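Local coordinates for signal recognition particle 54 kDa protein (Aeropyrum pernix, PDB 7EPK), which is the SRP54 subunit of the archaeal signal recognition particle, joining a helical bundle and a P-loop GTPase domain to a signal peptide binding domain, at residues L299-R302 with I303-E307. Residues are numbered along the deposited sequence; the frame is centred on the assembly and turned at random.
Sequences LLER and IKSLE
Leu299 and Ile303 sit one turn apart on the long alpha-helix 293-320, where backbone hydrogen bonds from Ile303, Lys304 and Ser305 N reach the carbonyl oxygens four residues earlier. Their side chains run alongside each other in the same direction, and Leu299 CD2 meets Ile303 CD1 at 3.8 Å. With CG anti to the backbone N (chi1 180°), the Leu299 side chain lies beside its own carbonyl carbon, and CD2 reaches Ile303. Both residues are buried: Leu299 packs on Leu13 of helix 4-13 and Ile71 of helix 66-81, Ile303 on Val64 and Lys72, so this face of the helix packs against the N-terminal helical bundle. At the exposed margin of this face, Arg302 NE forms a salt bridge with Asp68.

The other side is more polar and more open to solvent, with Glu301 exposed and Lys304 partly so. Lys304 curls back on itself, bent at chi2, chi3 and chi4, until NZ lies 2.9 Å from Leu300 O. Leu300 O also accepts Lys304 N at 3.1 Å, and the two donors come from opposite faces of the carbonyl plane. Glu301 O is likewise gripped twice. Ser305 N approaches Glu301 O at 2.8 Å almost in line with the carbonyl (C=O...N 170°), whereas Ser305 OG, 3.1 Å from Glu301 O, sits above the carbonyl plane, 58° out of it.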
loop_
_atom_site.group_PDB
_atom_site.type_symbol
_atom_site.label_atom_id
_atom_site.label_comp_id
_atom_site.label_asym_id
_atom_site.label_seq_id
_atom_site.Cartn_x
_atom_site.Cartn_y
_atom_site.Cartn_z
ATOM N N LEU A 299 -3.685 1.338 -16.251
ATOM C CA LEU A 299 -5.109 0.917 -16.169
ATOM C C LEU A 299 -5.825 1.697 -15.063
ATOM O O LEU A 299 -7.003 2.029 -15.263
ATOM C CB LEU A 299 -5.126 -0.590 -15.903
ATOM C CG LEU A 299 -6.481 -1.267 -15.766
ATOM C CD1 LEU A 299 -6.353 -2.715 -16.201
ATOM C CD2 LEU A 299 -7.025 -1.169 -14.342
ATOM N N LEU A 300 -5.167 1.967 -13.933
ATOM C CA LEU A 300 -5.844 2.640 -12.784
ATOM C C LEU A 300 -6.049 4.116 -13.117
ATOM O O LEU A 300 -7.062 4.644 -12.668
ATOM C CB LEU A 300 -5.055 2.459 -11.484
ATOM C CG LEU A 300 -5.607 1.399 -10.527
ATOM C CD1 LEU A 300 -5.415 -0.000 -11.080
ATOM C CD2 LEU A 300 -4.946 1.506 -9.161
ATOM N N GLU A 301 -5.143 4.736 -13.888
ATOM C CA GLU A 301 -5.313 6.133 -14.385
ATOM C C GLU A 301 -6.370 6.135 -15.500
ATOM O O GLU A 301 -7.355 6.880 -15.360
ATOM C CB GLU A 301 -3.981 6.767 -14.809
ATOM C CG GLU A 301 -3.357 7.648 -13.726
ATOM C CD GLU A 301 -4.136 8.912 -13.369
ATOM O OE1 GLU A 301 -4.343 9.163 -12.158
ATOM O OE2 GLU A 301 -4.536 9.648 -14.302
ATOM N N ARG A 302 -6.201 5.300 -16.530
ATOM C CA ARG A 302 -7.201 5.058 -17.610
ATOM C C ARG A 302 -8.625 5.019 -17.020
ATOM O O ARG A 302 -9.531 5.536 -17.688
ATOM C CB ARG A 302 -6.844 3.767 -18.353
ATOM C CG ARG A 302 -7.728 3.427 -19.545
ATOM C CD ARG A 302 -7.036 2.493 -20.530
ATOM N NE ARG A 302 -6.609 1.248 -19.897
ATOM C CZ ARG A 302 -5.478 0.577 -20.154
ATOM N NH1 ARG A 302 -5.209 -0.544 -19.499
ATOM N NH2 ARG A 302 -4.611 1.015 -21.049
ATOM N N ILE A 303 -8.816 4.466 -15.812
ATOM C CA ILE A 303 -10.129 4.410 -15.094
ATOM C C ILE A 303 -10.415 5.759 -14.420
ATOM O O ILE A 303 -11.533 6.258 -14.593
ATOM C CB ILE A 303 -10.182 3.248 -14.074
ATOM C CG1 ILE A 303 -10.270 1.875 -14.756
ATOM C CG2 ILE A 303 -11.323 3.442 -13.083
ATOM C CD1 ILE A 303 -10.235 0.696 -13.794
ATOM N N LYS A 304 -9.470 6.323 -13.658
ATOM C CA LYS A 304 -9.685 7.573 -12.856
ATOM C C LYS A 304 -9.950 8.778 -13.786
ATOM O O LYS A 304 -10.829 9.589 -13.453
ATOM C CB LYS A 304 -8.532 7.816 -11.865
ATOM C CG LYS A 304 -8.852 7.604 -10.381
ATOM C CD LYS A 304 -9.658 6.331 -10.039
ATOM C CE LYS A 304 -8.883 5.222 -9.344
ATOM N NZ LYS A 304 -8.488 4.114 -10.253
ATOM N N SER A 305 -9.270 8.898 -14.929
ATOM C CA SER A 305 -9.623 9.888 -15.983
ATOM C C SER A 305 -11.128 9.823 -16.223
ATOM O O SER A 305 -11.802 10.827 -15.955
ATOM C CB SER A 305 -8.885 9.643 -17.257
ATOM O OG SER A 305 -7.498 9.503 -17.002
ATOM N N LEU A 306 -11.616 8.645 -16.631
ATOM C CA LEU A 306 -13.030 8.373 -17.022
ATOM C C LEU A 306 -13.999 8.737 -15.890
ATOM O O LEU A 306 -15.059 9.296 -16.197
ATOM C CB LEU A 306 -13.177 6.904 -17.428
ATOM C CG LEU A 306 -13.032 6.611 -18.923
ATOM C CD1 LEU A 306 -11.870 7.376 -19.552
ATOM C CD2 LEU A 306 -12.867 5.118 -19.158
ATOM N N GLU A 307 -13.658 8.455 -14.635
ATOM C CA GLU A 307 -14.529 8.780 -13.473
ATOM C C GLU A 307 -14.533 10.299 -13.272
ATOM O O GLU A 307 -15.541 10.839 -12.781
ATOM C CB GLU A 307 -14.059 8.020 -12.234
ATOM C CG GLU A 307 -14.170 6.511 -12.398
ATOM C CD GLU A 307 -14.060 5.694 -11.122
ATOM O OE1 GLU A 307 -14.430 6.213 -10.036
ATOM O OE2 GLU A 307 -13.605 4.535 -11.216
#